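Local atomic coordinates of type III effector HopU1 (Pseudomonas syringae pv. tomato, PDB entry 3U0J), a protein that probably transfers ADP-ribose from NAD+ to arginine side chains of host proteins, as a type III effector that acts on an RNA-binding target in plant immunity. Residues His45-Phe50 and Tyr88-Ser93; Gly41-Asp46 and His147-Ser152; Asp66-Lys71 and Ala94-Thr99; Ser153-Leu158 and Glu241-Met246. All coordinates share one frame; numbering follows the deposited sequence.

Contact 1: residues His45-Phe50 and Tyr88-Ser93; sequences HDFYRF and YPEECS
F47 of helix 41-52 lays its ring against the start of helix 89-99, meeting E90 and S93. This is helix-on-helix packing in the helical part of the protein, and F47 alone carries it from its side. The ring points across because CG stands anti to the backbone N (chi1 179°). It then meets the second helix in two ways. One face looks at the main chain of E90, with F47 CE2 3.4 Å from E90 O; S93 CB sits at the ring edge, near its plane, 3.9 Å from F47 CE2. The CB of E90 also touches the ring, 3.9 Å from F47 CD2, and it is the one side-chain atom of E90 to do so; beyond it the chain bends at chi2, and the carboxylate plane is turned 70° from the ring. M150 of helix 145-162 touches both F47 and E90, making this a three-helix junction. One residue on, the Y48 side chain leads off elsewhere, and its OH is hydrogen-bonded to D66 OD1 on helix 65-71. F50, a turn further along the same helix, packs on H147. On the facing helix Y88 is the N-cap residue, and S93 is tied down by a double grip on P89 O: S93 N and S93 OG reach that carbonyl oxygen from opposite faces of its plane, the hydroxyl at 2.8 Å from P89 O.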
loop_
_atom_site.group_PDB
_atom_site.type_symbol
_atom_site.label_atom_id
_atom_site.label_comp_id
_atom_site.label_asym_id
_atom_site.label_seq_id
_atom_site.Cartn_x
_atom_site.Cartn_y
_atom_site.Cartn_z
ATOM N N HIS A 45 -4.941 0.231 -20.525
ATOM C CA HIS A 45 -6.263 -0.176 -20.982
ATOM C C HIS A 45 -6.804 -1.345 -20.133
ATOM O O HIS A 45 -7.981 -1.384 -19.751
ATOM C CB HIS A 45 -6.204 -0.595 -22.448
ATOM C CG HIS A 45 -6.473 0.514 -23.416
ATOM N ND1 HIS A 45 -5.477 1.108 -24.163
ATOM C CD2 HIS A 45 -7.628 1.122 -23.772
ATOM C CE1 HIS A 45 -6.005 2.045 -24.926
ATOM N NE2 HIS A 45 -7.309 2.075 -24.707
ATOM N N ASP A 46 -5.923 -2.312 -19.879
ATOM C CA ASP A 46 -6.247 -3.448 -19.051
ATOM C C ASP A 46 -6.841 -2.907 -17.756
ATOM O O ASP A 46 -7.963 -3.260 -17.373
ATOM C CB ASP A 46 -4.977 -4.227 -18.742
ATOM C CG ASP A 46 -4.493 -5.041 -19.912
ATOM O OD1 ASP A 46 -5.250 -5.148 -20.905
ATOM O OD2 ASP A 46 -3.354 -5.581 -19.838
ATOM N N PHE A 47 -6.085 -2.025 -17.100
ATOM C CA PHE A 47 -6.506 -1.475 -15.821
ATOM C C PHE A 47 -7.890 -0.831 -15.842
ATOM O O PHE A 47 -8.710 -1.075 -14.958
ATOM C CB PHE A 47 -5.511 -0.460 -15.295
ATOM C CG PHE A 47 -5.932 0.140 -13.990
ATOM C CD1 PHE A 47 -5.694 -0.533 -12.793
ATOM C CD2 PHE A 47 -6.614 1.355 -13.953
ATOM C CE1 PHE A 47 -6.095 0.015 -11.584
ATOM C CE2 PHE A 47 -7.018 1.912 -12.745
ATOM C CZ PHE A 47 -6.763 1.246 -11.560
ATOM N N TYR A 48 -8.129 0.016 -16.829
ATOM C CA TYR A 48 -9.425 0.644 -16.975
ATOM C C TYR A 48 -10.553 -0.401 -17.019
ATOM O O TYR A 48 -11.568 -0.261 -16.328
ATOM C CB TYR A 48 -9.474 1.528 -18.224
ATOM C CG TYR A 48 -10.837 2.099 -18.412
ATOM C CD1 TYR A 48 -11.256 3.174 -17.663
ATOM C CD2 TYR A 48 -11.739 1.526 -19.296
ATOM C CE1 TYR A 48 -12.537 3.693 -17.802
ATOM C CE2 TYR A 48 -13.029 2.040 -19.447
ATOM C CZ TYR A 48 -13.417 3.125 -18.694
ATOM O OH TYR A 48 -14.687 3.653 -18.820
ATOM N N ARG A 49 -10.377 -1.445 -17.821
ATOM C CA ARG A 49 -11.382 -2.494 -17.917
ATOM C C ARG A 49 -11.493 -3.284 -16.619
ATOM O O ARG A 49 -12.578 -3.729 -16.250
ATOM C CB ARG A 49 -11.090 -3.455 -19.090
ATOM C CG ARG A 49 -11.667 -3.015 -20.445
ATOM C CD ARG A 49 -13.070 -2.381 -20.328
ATOM N NE ARG A 49 -13.342 -1.517 -21.471
ATOM C CZ ARG A 49 -14.432 -0.771 -21.613
ATOM N NH1 ARG A 49 -15.372 -0.805 -20.677
ATOM N NH2 ARG A 49 -14.584 -0.003 -22.699
ATOM N N PHE A 50 -10.365 -3.473 -15.944
ATOM C CA PHE A 50 -10.348 -4.167 -14.670
ATOM C C PHE A 50 -11.158 -3.380 -13.690
ATOM O O PHE A 50 -12.037 -3.927 -13.016
ATOM C CB PHE A 50 -8.922 -4.304 -14.123
ATOM C CG PHE A 50 -8.854 -4.567 -12.628
ATOM C CD1 PHE A 50 -9.006 -5.851 -12.117
ATOM C CD2 PHE A 50 -8.636 -3.531 -11.733
ATOM C CE1 PHE A 50 -8.944 -6.097 -10.731
ATOM C CE2 PHE A 50 -8.575 -3.772 -10.361
ATOM C CZ PHE A 50 -8.726 -5.064 -9.868
ATOM N N TYR A 88 0.274 8.748 -14.948
ATOM C CA TYR A 88 -1.001 8.617 -15.627
ATOM C C TYR A 88 -2.205 8.584 -14.686
ATOM O O TYR A 88 -2.072 8.269 -13.506
ATOM C CB TYR A 88 -0.972 7.388 -16.517
ATOM C CG TYR A 88 -0.029 7.531 -17.682
ATOM C CD1 TYR A 88 -0.469 8.032 -18.897
ATOM C CD2 TYR A 88 1.305 7.163 -17.569
ATOM C CE1 TYR A 88 0.389 8.165 -19.969
ATOM C CE2 TYR A 88 2.175 7.282 -18.639
ATOM C CZ TYR A 88 1.713 7.788 -19.835
ATOM O OH TYR A 88 2.576 7.915 -20.899
ATOM N N PRO A 89 -3.390 8.953 -15.200
ATOM C CA PRO A 89 -4.630 8.891 -14.421
ATOM C C PRO A 89 -4.939 7.466 -13.968
ATOM O O PRO A 89 -5.457 7.245 -12.871
ATOM C CB PRO A 89 -5.680 9.368 -15.410
ATOM C CG PRO A 89 -4.944 10.259 -16.329
ATOM C CD PRO A 89 -3.578 9.656 -16.480
ATOM N N GLU A 90 -4.620 6.497 -14.811
ATOM C CA GLU A 90 -4.823 5.107 -14.440
ATOM C C GLU A 90 -3.988 4.784 -13.193
ATOM O O GLU A 90 -4.404 3.997 -12.348
ATOM C CB GLU A 90 -4.501 4.166 -15.618
ATOM C CG GLU A 90 -5.455 4.300 -16.816
ATOM C CD GLU A 90 -5.102 5.442 -17.806
ATOM O OE1 GLU A 90 -4.259 6.314 -17.489
ATOM O OE2 GLU A 90 -5.677 5.462 -18.917
ATOM N N GLU A 91 -2.828 5.418 -13.061
ATOM C CA GLU A 91 -1.965 5.158 -11.917
ATOM C C GLU A 91 -2.489 5.851 -10.669
ATOM O O GLU A 91 -2.557 5.259 -9.585
ATOM C CB GLU A 91 -0.524 5.558 -12.223
ATOM C CG GLU A 91 0.198 4.512 -13.039
ATOM C CD GLU A 91 1.239 5.074 -13.988
ATOM O OE1 GLU A 91 1.296 6.314 -14.161
ATOM O OE2 GLU A 91 2.014 4.271 -14.556
ATOM N N CYS A 92 -2.885 7.105 -10.817
ATOM C CA CYS A 92 -3.516 7.783 -9.688
ATOM C C CYS A 92 -4.681 6.953 -9.177
ATOM O O CYS A 92 -4.800 6.718 -7.981
ATOM C CB CYS A 92 -3.986 9.176 -10.082
ATOM S SG CYS A 92 -2.618 10.256 -10.458
ATOM N N SER A 93 -5.520 6.496 -10.105
ATOM C CA SER A 93 -6.709 5.709 -9.775
ATOM C C SER A 93 -6.363 4.414 -9.037
ATOM O O SER A 93 -7.064 4.011 -8.108
ATOM C CB SER A 93 -7.520 5.393 -11.042
ATOM O OG SER A 93 -7.891 6.579 -11.716
#

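Contact 2: residues Gly41-Asp46 and His147-Ser152; sequences GQDRHD and HIKMLS
R44 and M150 mark the nearest approach of the two backbones, their CA atoms 7.3 Å apart, where the first turns of helix 41-52 pack beside helix 145-162. Two side-chain pairs make this helix-helix contact, R44 with M150 and D43 with K149. M150, bent at chi2 (47°), brings its thioether to the arginine, the two chains meeting at a slant. M150 CE is modelled 3.7 Å from R44 CG, but this methyl is crowded by E91 of helix 89-99 and its exact place is uncertain. The guanidinium of R44 goes elsewhere, making a cation-pi contact with Y88 and a hydrogen bond to S39 OG. D43 and K149 form a salt bridge, their side chains crossing at about a right angle. K149 bends at chi3, which turns its ammonium to the aspartate, and D138 OD1 takes a second salt bridge from the same nitrogen. Held between two carboxylates, this lysine would probably keep its charge. K149 NZ comes to D43 OD1 from above the carboxylate plane, 45° out of it, at 2.7 Å.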
loop_
_atom_site.group_PDB
_atom_site.type_symbol
_atom_site.label_atom_id
_atom_site.label_comp_id
_atom_site.label_asym_id
_atom_site.label_seq_id
_atom_site.Cartn_x
_atom_site.Cartn_y
_atom_site.Cartn_z
ATOM N N GLY A 41 0.877 1.346 -22.651
ATOM C CA GLY A 41 -0.461 1.694 -23.092
ATOM C C GLY A 41 -1.450 0.546 -22.937
ATOM O O GLY A 41 -2.593 0.757 -22.533
ATOM N N GLN A 42 -1.019 -0.670 -23.256
ATOM C CA GLN A 42 -1.897 -1.823 -23.144
ATOM C C GLN A 42 -2.262 -2.059 -21.674
ATOM O O GLN A 42 -3.428 -2.323 -21.355
ATOM C CB GLN A 42 -1.259 -3.067 -23.779
ATOM C CG GLN A 42 -2.112 -4.336 -23.705
ATOM C CD GLN A 42 -3.406 -4.231 -24.477
ATOM O OE1 GLN A 42 -4.507 -4.404 -23.915
ATOM N NE2 GLN A 42 -3.291 -3.930 -25.777
ATOM N N ASP A 43 -1.274 -1.927 -20.789
ATOM C CA ASP A 43 -1.509 -2.081 -19.364
ATOM C C ASP A 43 -2.596 -1.146 -18.898
ATOM O O ASP A 43 -3.534 -1.568 -18.204
ATOM C CB ASP A 43 -0.246 -1.783 -18.568
ATOM C CG ASP A 43 0.787 -2.865 -18.705
ATOM O OD1 ASP A 43 0.393 -3.993 -19.065
ATOM O OD2 ASP A 43 1.986 -2.596 -18.467
ATOM N N ARG A 44 -2.464 0.129 -19.279
ATOM C CA ARG A 44 -3.406 1.166 -18.866
ATOM C C ARG A 44 -4.817 0.902 -19.385
ATOM O O ARG A 44 -5.793 1.271 -18.746
ATOM C CB ARG A 44 -2.913 2.549 -19.266
ATOM C CG ARG A 44 -1.649 2.980 -18.524
ATOM C CD ARG A 44 -1.290 4.461 -18.728
ATOM N NE ARG A 44 -0.791 4.719 -20.081
ATOM C CZ ARG A 44 0.447 4.443 -20.493
ATOM N NH1 ARG A 44 1.335 3.895 -19.654
ATOM N NH2 ARG A 44 0.797 4.702 -21.752
ATOM N N HIS A 45 -4.941 0.231 -20.525
ATOM C CA HIS A 45 -6.263 -0.176 -20.982
ATOM C C HIS A 45 -6.804 -1.345 -20.133
ATOM O O HIS A 45 -7.981 -1.384 -19.751
ATOM C CB HIS A 45 -6.204 -0.595 -22.448
ATOM C CG HIS A 45 -6.473 0.514 -23.416
ATOM N ND1 HIS A 45 -5.477 1.108 -24.163
ATOM C CD2 HIS A 45 -7.628 1.122 -23.772
ATOM C CE1 HIS A 45 -6.005 2.045 -24.926
ATOM N NE2 HIS A 45 -7.309 2.075 -24.707
ATOM N N ASP A 46 -5.923 -2.312 -19.879
ATOM C CA ASP A 46 -6.247 -3.448 -19.051
ATOM C C ASP A 46 -6.841 -2.907 -17.756
ATOM O O ASP A 46 -7.963 -3.260 -17.373
ATOM C CB ASP A 46 -4.977 -4.227 -18.742
ATOM C CG ASP A 46 -4.493 -5.041 -19.912
ATOM O OD1 ASP A 46 -5.250 -5.148 -20.905
ATOM O OD2 ASP A 46 -3.354 -5.581 -19.838
ATOM N N HIS A 147 -4.162 -4.562 -11.791
ATOM C CA HIS A 147 -4.043 -3.604 -10.694
ATOM C C HIS A 147 -2.676 -3.687 -10.011
ATOM O O HIS A 147 -2.094 -2.671 -9.607
ATOM C CB HIS A 147 -5.154 -3.827 -9.663
ATOM C CG HIS A 147 -5.034 -2.965 -8.443
ATOM N ND1 HIS A 147 -5.544 -1.684 -8.386
ATOM C CD2 HIS A 147 -4.473 -3.202 -7.231
ATOM C CE1 HIS A 147 -5.301 -1.168 -7.193
ATOM N NE2 HIS A 147 -4.655 -2.068 -6.471
ATOM N N ILE A 148 -2.163 -4.899 -9.860
ATOM C CA ILE A 148 -0.881 -5.026 -9.198
ATOM C C ILE A 148 0.138 -4.254 -10.007
ATOM O O ILE A 148 0.947 -3.503 -9.456
ATOM C CB ILE A 148 -0.453 -6.490 -9.041
ATOM C CG1 ILE A 148 -1.356 -7.179 -8.012
ATOM C CG2 ILE A 148 0.973 -6.551 -8.598
ATOM C CD1 ILE A 148 -1.225 -8.680 -7.954
ATOM N N LYS A 149 0.059 -4.416 -11.324
ATOM C CA LYS A 149 1.024 -3.803 -12.211
ATOM C C LYS A 149 0.834 -2.303 -12.203
ATOM O O LYS A 149 1.800 -1.559 -12.122
ATOM C CB LYS A 149 0.945 -4.381 -13.633
ATOM C CG LYS A 149 1.138 -5.900 -13.707
ATOM C CD LYS A 149 1.518 -6.363 -15.112
ATOM C CE LYS A 149 0.504 -5.912 -16.176
ATOM N NZ LYS A 149 0.958 -6.212 -17.574
ATOM N N MET A 150 -0.412 -1.848 -12.259
ATOM C CA MET A 150 -0.653 -0.418 -12.319
ATOM C C MET A 150 -0.126 0.249 -11.058
ATOM O O MET A 150 0.534 1.286 -11.143
ATOM C CB MET A 150 -2.128 -0.095 -12.556
ATOM C CG MET A 150 -2.362 1.224 -13.324
ATOM S SD MET A 150 -1.354 1.508 -14.807
ATOM C CE MET A 150 -1.499 3.244 -14.810
ATOM N N LEU A 151 -0.383 -0.354 -9.895
ATOM C CA LEU A 151 0.062 0.231 -8.626
ATOM C C LEU A 151 1.588 0.260 -8.564
ATOM O O LEU A 151 2.190 1.267 -8.169
ATOM C CB LEU A 151 -0.481 -0.548 -7.433
ATOM C CG LEU A 151 -0.996 0.244 -6.223
ATOM C CD1 LEU A 151 -0.739 -0.503 -4.937
ATOM C CD2 LEU A 151 -0.426 1.632 -6.131
ATOM N N SER A 152 2.220 -0.841 -8.961
ATOM C CA SER A 152 3.668 -0.866 -9.001
ATOM C C SER A 152 4.195 0.280 -9.862
ATOM O O SER A 152 5.051 1.039 -9.433
ATOM C CB SER A 152 4.173 -2.201 -9.527
ATOM O OG SER A 152 3.872 -3.255 -8.635
#

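Contact 3: residues Asp66-Lys71 and Ala94-Thr99; sequences DDLMDK and AIYMHT
L68 of helix 65-71 packs its two methyls onto helix 89-99, where they meet Y96 and M97. The result is a compact, wholly apolar helix-helix contact. CD2 sits over one face of the tyrosine, 3.8 Å from the centroid of the Y96 ring and 14° off its normal, a CH-pi contact with the methyl somewhat displaced toward the rim. CD1 sits between the tyrosine and the methionine, with L68 CD1 3.7 Å from M97 CG. The same methyl keeps to the ring, L68 CD1 being 3.8 Å from Y96 CD1, so it is shared between the two partners. The leucine and tyrosine side chains cross at about a right angle.

The next shell explains how these groups come to be there. Y96 has CG anti to its N (chi1 -174°), which offers the face of the ring to L68, and L63 and Q235 also pack against this tyrosine. M97 kinks slightly at chi3, and its methyl also meets the leucine, M97 CE lying 3.9 Å from L68 CD1. S93, one turn earlier on helix 89-99, touches L68 as well. Toward the end of that helix T99 returns to the tyrosine's carbonyl: T99 N and T99 OG1 approach Y96 O from the same face of its plane, the hydroxyl at 2.9 Å from Y96 O.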
loop_
_atom_site.group_PDB
_atom_site.type_symbol
_atom_site.label_atom_id
_atom_site.label_comp_id
_atom_site.label_asym_id
_atom_site.label_seq_id
_atom_site.Cartn_x
_atom_site.Cartn_y
_atom_site.Cartn_z
ATOM N N ASP A 66 -14.626 5.908 -14.051
ATOM C CA ASP A 66 -14.821 7.075 -14.905
ATOM C C ASP A 66 -14.705 8.342 -14.058
ATOM O O ASP A 66 -13.965 9.256 -14.399
ATOM C CB ASP A 66 -16.158 7.026 -15.639
ATOM C CG ASP A 66 -16.194 5.967 -16.727
ATOM O OD1 ASP A 66 -15.107 5.548 -17.184
ATOM O OD2 ASP A 66 -17.310 5.556 -17.128
ATOM N N ASP A 67 -15.423 8.395 -12.944
ATOM C CA ASP A 67 -15.242 9.495 -12.010
ATOM C C ASP A 67 -13.767 9.706 -11.641
ATOM O O ASP A 67 -13.308 10.841 -11.506
ATOM C CB ASP A 67 -16.051 9.257 -10.739
ATOM C CG ASP A 67 -17.532 9.160 -10.999
ATOM O OD1 ASP A 67 -18.021 9.832 -11.941
ATOM O OD2 ASP A 67 -18.204 8.415 -10.240
ATOM N N LEU A 68 -13.018 8.629 -11.455
ATOM C CA LEU A 68 -11.619 8.791 -11.078
ATOM C C LEU A 68 -10.782 9.271 -12.251
ATOM O O LEU A 68 -9.957 10.185 -12.106
ATOM C CB LEU A 68 -11.042 7.498 -10.528
ATOM C CG LEU A 68 -11.605 7.153 -9.159
ATOM C CD1 LEU A 68 -11.066 5.808 -8.729
ATOM C CD2 LEU A 68 -11.281 8.252 -8.150
ATOM N N MET A 69 -11.010 8.650 -13.409
ATOM C CA MET A 69 -10.290 8.968 -14.637
ATOM C C MET A 69 -10.478 10.444 -14.906
ATOM O O MET A 69 -9.661 11.103 -15.555
ATOM C CB MET A 69 -10.821 8.137 -15.799
ATOM C CG MET A 69 -10.310 6.697 -15.808
ATOM S SD MET A 69 -8.681 6.536 -16.508
ATOM C CE MET A 69 -7.764 6.457 -15.048
ATOM N N ASP A 70 -11.553 10.978 -14.361
ATOM C CA ASP A 70 -11.862 12.355 -14.604
ATOM C C ASP A 70 -11.135 13.257 -13.601
ATOM O O ASP A 70 -10.460 14.208 -13.975
ATOM C CB ASP A 70 -13.360 12.547 -14.552
ATOM C CG ASP A 70 -13.764 13.862 -15.109
ATOM O OD1 ASP A 70 -13.434 14.094 -16.302
ATOM O OD2 ASP A 70 -14.379 14.664 -14.358
ATOM N N LYS A 71 -11.243 12.947 -12.321
ATOM C CA LYS A 71 -10.611 13.799 -11.340
ATOM C C LYS A 71 -9.094 13.752 -11.525
ATOM O O LYS A 71 -8.403 14.741 -11.281
ATOM C CB LYS A 71 -11.047 13.427 -9.912
ATOM C CG LYS A 71 -10.012 12.754 -9.026
ATOM C CD LYS A 71 -10.464 12.778 -7.571
ATOM C CE LYS A 71 -9.290 12.793 -6.599
ATOM N NZ LYS A 71 -9.420 13.897 -5.585
ATOM N N ALA A 94 -5.288 3.758 -9.461
ATOM C CA ALA A 94 -4.871 2.535 -8.816
ATOM C C ALA A 94 -4.469 2.865 -7.374
ATOM O O ALA A 94 -4.848 2.159 -6.442
ATOM C CB ALA A 94 -3.751 1.901 -9.568
ATOM N N ILE A 95 -3.729 3.949 -7.167
ATOM C CA ILE A 95 -3.381 4.297 -5.793
ATOM C C ILE A 95 -4.650 4.593 -4.995
ATOM O O ILE A 95 -4.862 4.048 -3.913
ATOM C CB ILE A 95 -2.500 5.524 -5.718
ATOM C CG1 ILE A 95 -1.109 5.232 -6.254
ATOM C CG2 ILE A 95 -2.426 6.014 -4.292
ATOM C CD1 ILE A 95 -0.324 6.497 -6.474
ATOM N N TYR A 96 -5.491 5.465 -5.538
ATOM C CA TYR A 96 -6.745 5.819 -4.881
ATOM C C TYR A 96 -7.526 4.568 -4.486
ATOM O O TYR A 96 -7.866 4.391 -3.318
ATOM C CB TYR A 96 -7.599 6.706 -5.789
ATOM C CG TYR A 96 -8.862 7.238 -5.141
ATOM C CD1 TYR A 96 -10.015 6.469 -5.087
ATOM C CD2 TYR A 96 -8.908 8.520 -4.607
ATOM C CE1 TYR A 96 -11.184 6.957 -4.502
ATOM C CE2 TYR A 96 -10.061 9.022 -4.027
ATOM C CZ TYR A 96 -11.198 8.244 -3.971
ATOM O OH TYR A 96 -12.353 8.738 -3.379
ATOM N N MET A 97 -7.792 3.699 -5.460
ATOM C CA MET A 97 -8.629 2.526 -5.238
ATOM C C MET A 97 -8.007 1.592 -4.215
ATOM O O MET A 97 -8.720 0.936 -3.458
ATOM C CB MET A 97 -8.892 1.779 -6.539
ATOM C CG MET A 97 -9.859 2.495 -7.453
ATOM S SD MET A 97 -10.063 1.665 -9.033
ATOM C CE MET A 97 -11.801 1.972 -9.216
ATOM N N HIS A 98 -6.682 1.553 -4.164
ATOM C CA HIS A 98 -6.004 0.714 -3.177
ATOM C C HIS A 98 -6.078 1.274 -1.744
ATOM O O HIS A 98 -6.020 0.506 -0.777
ATOM C CB HIS A 98 -4.554 0.496 -3.586
ATOM C CG HIS A 98 -3.909 -0.684 -2.933
ATOM N ND1 HIS A 98 -4.037 -1.964 -3.422
ATOM C CD2 HIS A 98 -3.112 -0.776 -1.840
ATOM C CE1 HIS A 98 -3.353 -2.799 -2.655
ATOM N NE2 HIS A 98 -2.776 -2.101 -1.694
ATOM N N THR A 99 -6.202 2.596 -1.600
ATOM C CA THR A 99 -6.226 3.221 -0.278
ATOM C C THR A 99 -7.648 3.347 0.252
ATOM O O THR A 99 -7.872 3.836 1.367
ATOM C CB THR A 99 -5.616 4.636 -0.300
ATOM O OG1 THR A 99 -6.399 5.502 -1.141
ATOM C CG2 THR A 99 -4.188 4.599 -0.775
#

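Contact 4: residues Ser153-Leu158 and Glu241-Met246; sequences SALNRL and EIMLPM
L155 and M243 set their side chains at about a right angle, the leucine of helix 145-162 pointing at the end of strand 241-243. Both leucine methyls are used. L155 CD1 lies 3.9 Å from M243 CG, while L155 CD2 faces the sulfur, 4.0 Å from M243 SD. CD1 also rests on the main chain just past the strand, 3.7 Å from L244 O and 4.0 Å from P245 N. M243 runs extended as far as its sulfur, CG being anti to the backbone N (chi1 -176°), and turns only at chi3, which carries its methyl away to H98. L244 points away from the helix. E239 and E241 fit the ExE pattern of arginine-specific ADP-ribosyltransferases, so this contact probably lies close to the active-site region. Strand 241-243 is the middle one of three, between 199-201 and 227-229; A228 of the latter also touches L155, while L151 from the same helix and H98 from helix 89-99 close over M243.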
loop_
_atom_site.group_PDB
_atom_site.type_symbol
_atom_site.label_atom_id
_atom_site.label_comp_id
_atom_site.label_asym_id
_atom_site.label_seq_id
_atom_site.Cartn_x
_atom_site.Cartn_y
_atom_site.Cartn_z
ATOM N N SER A 153 3.668 0.413 -11.071
ATOM C CA SER A 153 4.102 1.491 -11.952
ATOM C C SER A 153 3.914 2.843 -11.281
ATOM O O SER A 153 4.795 3.690 -11.335
ATOM C CB SER A 153 3.349 1.458 -13.285
ATOM O OG SER A 153 3.788 2.492 -14.152
ATOM N N ALA A 154 2.765 3.039 -10.641
ATOM C CA ALA A 154 2.487 4.312 -10.005
ATOM C C ALA A 154 3.591 4.645 -9.024
ATOM O O ALA A 154 4.166 5.743 -9.067
ATOM C CB ALA A 154 1.162 4.283 -9.303
ATOM N N LEU A 155 3.885 3.704 -8.134
ATOM C CA LEU A 155 4.893 3.963 -7.120
ATOM C C LEU A 155 6.242 4.210 -7.784
ATOM O O LEU A 155 7.015 5.029 -7.321
ATOM C CB LEU A 155 4.979 2.817 -6.123
ATOM C CG LEU A 155 3.666 2.299 -5.525
ATOM C CD1 LEU A 155 3.948 1.241 -4.465
ATOM C CD2 LEU A 155 2.786 3.405 -4.948
ATOM N N ASN A 156 6.528 3.518 -8.879
ATOM C CA ASN A 156 7.803 3.719 -9.551
ATOM C C ASN A 156 7.923 5.134 -10.142
ATOM O O ASN A 156 8.919 5.821 -9.886
ATOM C CB ASN A 156 8.085 2.625 -10.598
ATOM C CG ASN A 156 8.670 1.341 -9.982
ATOM O OD1 ASN A 156 9.294 1.378 -8.935
ATOM N ND2 ASN A 156 8.479 0.208 -10.654
ATOM N N ARG A 157 6.914 5.556 -10.920
ATOM C CA ARG A 157 6.818 6.914 -11.458
ATOM C C ARG A 157 7.041 7.943 -10.346
ATOM O O ARG A 157 7.776 8.902 -10.521
ATOM C CB ARG A 157 5.420 7.163 -12.025
ATOM C CG ARG A 157 5.238 7.193 -13.541
ATOM C CD ARG A 157 5.505 5.864 -14.088
ATOM N NE ARG A 157 4.676 5.408 -15.211
ATOM C CZ ARG A 157 5.077 5.402 -16.483
ATOM N NH1 ARG A 157 6.238 5.945 -16.826
ATOM N NH2 ARG A 157 4.309 4.873 -17.419
ATOM N N LEU A 158 6.388 7.759 -9.205
ATOM C CA LEU A 158 6.487 8.733 -8.115
ATOM C C LEU A 158 7.826 8.698 -7.393
ATOM O O LEU A 158 8.398 9.743 -7.087
ATOM C CB LEU A 158 5.368 8.545 -7.085
ATOM C CG LEU A 158 3.931 8.960 -7.406
ATOM C CD1 LEU A 158 2.955 8.316 -6.410
ATOM C CD2 LEU A 158 3.764 10.480 -7.453
ATOM N N GLU A 241 0.265 9.175 4.025
ATOM C CA GLU A 241 0.925 7.890 3.859
ATOM C C GLU A 241 2.068 7.789 2.829
ATOM O O GLU A 241 2.094 8.461 1.807
ATOM C CB GLU A 241 -0.099 6.783 3.647
ATOM C CG GLU A 241 -1.163 7.126 2.682
ATOM C CD GLU A 241 -2.360 6.193 2.795
ATOM O OE1 GLU A 241 -3.497 6.744 2.807
ATOM O OE2 GLU A 241 -2.159 4.933 2.875
ATOM N N ILE A 242 3.022 6.929 3.161
ATOM C CA ILE A 242 4.097 6.529 2.287
ATOM C C ILE A 242 3.876 5.036 2.028
ATOM O O ILE A 242 3.625 4.286 2.978
ATOM C CB ILE A 242 5.424 6.710 3.010
ATOM C CG1 ILE A 242 5.592 8.158 3.465
ATOM C CG2 ILE A 242 6.559 6.283 2.132
ATOM C CD1 ILE A 242 5.478 9.147 2.349
ATOM N N MET A 243 3.933 4.608 0.759
ATOM C CA MET A 243 3.661 3.209 0.383
ATOM C C MET A 243 4.940 2.596 -0.190
ATOM O O MET A 243 5.710 3.294 -0.858
ATOM C CB MET A 243 2.501 3.139 -0.633
ATOM C CG MET A 243 2.027 1.721 -1.058
ATOM S SD MET A 243 0.542 1.658 -2.125
ATOM C CE MET A 243 -0.752 2.013 -0.957
ATOM N N LEU A 244 5.200 1.317 0.098
ATOM C CA LEU A 244 6.398 0.651 -0.430
ATOM C C LEU A 244 6.048 -0.305 -1.548
ATOM O O LEU A 244 4.966 -0.863 -1.555
ATOM C CB LEU A 244 7.118 -0.143 0.657
ATOM C CG LEU A 244 7.894 0.612 1.738
ATOM C CD1 LEU A 244 8.408 1.895 1.168
ATOM C CD2 LEU A 244 6.990 0.925 2.884
ATOM N N PRO A 245 6.972 -0.523 -2.490
ATOM C CA PRO A 245 6.772 -1.522 -3.549
ATOM C C PRO A 245 6.694 -2.937 -2.975
ATOM O O PRO A 245 7.224 -3.159 -1.893
ATOM C CB PRO A 245 8.050 -1.403 -4.390
ATOM C CG PRO A 245 8.658 -0.089 -4.021
ATOM C CD PRO A 245 8.280 0.147 -2.600
ATOM N N MET A 246 6.068 -3.871 -3.696
ATOM C CA MET A 246 6.064 -5.291 -3.323
ATOM C C MET A 246 7.443 -5.762 -2.830
ATOM O O MET A 246 8.476 -5.266 -3.286
ATOM C CB MET A 246 5.655 -6.160 -4.520
ATOM C CG MET A 246 4.240 -5.983 -5.025
ATOM S SD MET A 246 4.020 -6.878 -6.580
ATOM C CE MET A 246 5.673 -6.851 -7.247
#

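How the contacts relate
Contact 1 lies between contacts 2 and 3 in the helical part of the chain. Contacts 1 and 2 are about 6 Å apart, centre to centre, and share helix 41-52; contacts 1 and 3, about 8 Å apart, share helix 89-99; contacts 2 and 3 are about 13 Å apart. Contact 4 sits about 15 Å from contacts 1 and 3 and 14 Å from contact 2, with which it shares helix 145-162. Along the chain the segments of contacts 1 and 3 alternate, contact 3 is nested within the loop closed by contact 2, and contact 4 follows them all. Helix 145-162 thus joins the N-terminal helices to the three-stranded sheet containing strand 241-243. E91 ties helix 89-99 to helix 145-162 through S153 and R157.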